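Local coordinates for protein LupI (Flavobacterium sp. YS-80-122, PDB 6IY4) that probably inhibits metalloendopeptidases, as a small periplasmic beta-sheet protein of the Inh protease inhibitor family, at residues T11-Q15 against G16-D20. Numbering follows the deposited sequence.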
ATOM      1  N   THR A  11      -4.570  -5.287   4.324  1.00 19.68           N
ATOM      2  CA  THR A  11      -5.668  -5.515   3.366  1.00 18.29           C
ATOM      3  C   THR A  11      -5.867  -4.248   2.554  1.00 18.75           C
ATOM      4  O   THR A  11      -5.998  -3.153   3.161  1.00 20.17           O
ATOM      5  CB  THR A  11      -6.944  -5.896   4.096  1.00 23.31           C
ATOM      6  OG1 THR A  11      -6.634  -7.082   4.842  1.00 25.82           O
ATOM      7  CG2 THR A  11      -8.042  -6.177   3.108  1.00 26.32           C
ATOM      8  N   PHE A  12      -5.790  -4.392   1.246  1.00 18.44           N
ATOM      9  CA  PHE A  12      -5.921  -3.295   0.272  1.00 18.09           C
ATOM     10  C   PHE A  12      -7.282  -3.410  -0.418  1.00 20.08           C
ATOM     11  O   PHE A  12      -7.656  -4.514  -0.834  1.00 20.08           O
ATOM     12  CB  PHE A  12      -4.830  -3.381  -0.790  1.00 19.04           C
ATOM     13  CG  PHE A  12      -3.441  -3.049  -0.321  1.00 20.04           C
ATOM     14  CD1 PHE A  12      -2.689  -3.988   0.370  1.00 21.65           C
ATOM     15  CD2 PHE A  12      -2.873  -1.822  -0.588  1.00 22.30           C
ATOM     16  CE1 PHE A  12      -1.401  -3.698   0.775  1.00 22.78           C
ATOM     17  CE2 PHE A  12      -1.591  -1.520  -0.143  1.00 24.14           C
ATOM     18  CZ  PHE A  12      -0.863  -2.472   0.516  1.00 24.70           C
ATOM     19  N   TYR A  13      -7.891  -2.261  -0.650  1.00 18.79           N
ATOM     20  CA  TYR A  13      -9.108  -2.185  -1.484  1.00 18.81           C
ATOM     21  C   TYR A  13      -9.313  -0.755  -1.961  1.00 20.71           C
ATOM     22  O   TYR A  13      -8.826   0.194  -1.316  1.00 21.72           O
ATOM     23  CB  TYR A  13     -10.325  -2.696  -0.726  1.00 20.41           C
ATOM     24  CG  TYR A  13     -10.719  -1.931   0.505  1.00 22.33           C
ATOM     25  CD1 TYR A  13     -10.158  -2.248   1.718  1.00 26.03           C
ATOM     26  CD2 TYR A  13     -11.639  -0.913   0.450  1.00 26.47           C
ATOM     27  CE1 TYR A  13     -10.518  -1.560   2.866  1.00 27.40           C
ATOM     28  CE2 TYR A  13     -11.997  -0.203   1.585  1.00 27.87           C
ATOM     29  CZ  TYR A  13     -11.460  -0.559   2.797  1.00 29.56           C
ATOM     30  OH  TYR A  13     -11.792   0.104   3.941  1.00 34.19           O
ATOM     31  N   VAL A  14     -10.062  -0.613  -3.026  1.00 22.14           N
ATOM     32  CA  VAL A  14     -10.446   0.717  -3.532  1.00 23.24           C
ATOM     33  C   VAL A  14     -11.756   1.087  -2.823  1.00 25.67           C
ATOM     34  O   VAL A  14     -12.731   0.277  -2.779  1.00 24.41           O
ATOM     35  CB  VAL A  14     -10.610   0.724  -5.061  1.00 24.13           C
ATOM     36  CG1 VAL A  14     -11.183   2.044  -5.550  1.00 27.67           C
ATOM     37  CG2 VAL A  14      -9.320   0.426  -5.800  1.00 26.45           C
ATOM     38  N   GLN A  15     -11.796   2.279  -2.269  1.00 21.89           N
ATOM     39  CA  GLN A  15     -12.986   2.767  -1.552  1.00 24.68           C
ATOM     40  C   GLN A  15     -14.189   2.663  -2.486  1.00 24.61           C
ATOM     41  O   GLN A  15     -14.039   3.083  -3.656  1.00 26.52           O
ATOM     42  CB  GLN A  15     -12.820   4.220  -1.132  1.00 27.15           C
ATOM     43  CG  GLN A  15     -13.908   4.704  -0.202  1.00 30.87           C
ATOM     44  CD  GLN A  15     -13.293   4.886   1.162  1.00 40.50           C
ATOM     45  OE1 GLN A  15     -12.668   5.913   1.472  1.00 41.72           O
ATOM     46  NE2 GLN A  15     -13.385   3.836   1.951  1.00 39.82           N
ATOM     47  N   GLY A  16     -15.280   2.085  -1.962  1.00 26.89           N
ATOM     48  CA  GLY A  16     -16.510   1.843  -2.730  1.00 31.27           C
ATOM     49  C   GLY A  16     -16.512   0.445  -3.320  1.00 33.31           C
ATOM     50  O   GLY A  16     -17.570  -0.005  -3.790  1.00 32.51           O
ATOM     51  N   ALA A  17     -15.370  -0.237  -3.294  1.00 27.95           N
ATOM     52  CA  ALA A  17     -15.220  -1.599  -3.860  1.00 27.94           C
ATOM     53  C   ALA A  17     -14.576  -2.518  -2.814  1.00 26.03           C
ATOM     54  O   ALA A  17     -13.739  -3.338  -3.209  1.00 25.84           O
ATOM     55  CB  ALA A  17     -14.433  -1.562  -5.148  1.00 28.50           C
ATOM     56  N   GLU A  18     -15.042  -2.447  -1.567  1.00 28.68           N
ATOM     57  CA  GLU A  18     -14.527  -3.218  -0.403  1.00 27.52           C
ATOM     58  C   GLU A  18     -14.636  -4.725  -0.668  1.00 28.26           C
ATOM     59  O   GLU A  18     -13.805  -5.498  -0.116  1.00 28.48           O
ATOM     60  CB  GLU A  18     -15.300  -2.914   0.888  1.00 32.97           C
ATOM     61  CG  GLU A  18     -15.154  -1.492   1.384  1.00 39.92           C
ATOM     62  CD  GLU A  18     -15.782  -0.389   0.533  1.00 45.11           C
ATOM     63  OE1 GLU A  18     -16.790  -0.680  -0.185  1.00 45.90           O
ATOM     64  OE2 GLU A  18     -15.263   0.765   0.585  1.00 40.25           O
ATOM     65  N   GLN A  19     -15.617  -5.171  -1.448  1.00 28.37           N
ATOM     66  CA  GLN A  19     -15.785  -6.625  -1.733  1.00 29.61           C
ATOM     67  C   GLN A  19     -14.598  -7.187  -2.522  1.00 27.58           C
ATOM     68  O   GLN A  19     -14.468  -8.435  -2.543  1.00 30.21           O
ATOM     69  CB  GLN A  19     -17.075  -6.930  -2.507  1.00 30.74           C
ATOM     70  CG  GLN A  19     -17.132  -6.348  -3.913  1.00 33.63           C
ATOM     71  CD  GLN A  19     -17.332  -4.851  -4.038  1.00 37.16           C
ATOM     72  OE1 GLN A  19     -17.550  -4.140  -3.060  1.00 39.65           O
ATOM     73  NE2 GLN A  19     -17.261  -4.363  -5.269  1.00 43.26           N
ATOM     74  N   ASP A  20     -13.832  -6.345  -3.213  1.00 24.33           N
ATOM     75  CA  ASP A  20     -12.659  -6.720  -4.034  1.00 25.35           C
ATOM     76  C   ASP A  20     -11.404  -6.325  -3.225  1.00 26.56           C
ATOM     77  O   ASP A  20     -10.809  -5.264  -3.492  1.00 31.22           O
ATOM     78  CB  ASP A  20     -12.729  -6.090  -5.424  1.00 28.50           C
ATOM     79  CG  ASP A  20     -11.555  -6.491  -6.289  1.00 32.30           C
ATOM     80  OD1 ASP A  20     -10.825  -7.435  -5.875  1.00 32.47           O
ATOM     81  OD2 ASP A  20     -11.346  -5.829  -7.342  1.00 33.10           O
TER
HETATM   82  O   HOH W   1     -11.376  -2.851  -4.330  1.00 25.74           O
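With chi1 of Tyr-13 at 63°, CG sits between the backbone N and the carbonyl carbon, which sets the phenol ring beside Glu-18, whose own chain bends at chi2 (68°) and passes the ring at a slant. The methylene CG of Glu-18 approaches the ring obliquely, 3.4 Å from Tyr-13 CE2, while the carboxylate is steeply inclined to the ring plane. The same bend carries Glu-18 OE2 back over the turn to accept a hydrogen bond from the backbone N-H of Gly-16, N to OE2 2.9 Å, an almost straight bond that meets the syn side of the oxygen from somewhat out of the carboxylate plane. These residues form the loop that leaves strand 8-14 and leads to strand 22-26, its antiparallel neighbour at one border of the sheet. A type II turn from Val-14 to Ala-17 opens the loop, closed by Ala-17 N on Val-14 O (2.7 Å), and Gly-16 accommodates the positive phi; a type I turn from Ala-17 to Asp-20 overlaps it at Ala-17. Replacing Tyr-13 by alanine would probably leave the Glu-18 chain without its apolar support and the side-chain OE1 of Gln-91, hydrogen-bonded to the phenol OH, without that partner. One water receives the N-H of Val-14 and donates to Ala-17 O and Asp-20 O, the latter at 2.6 Å, bridging the strand to both ends of the second turn.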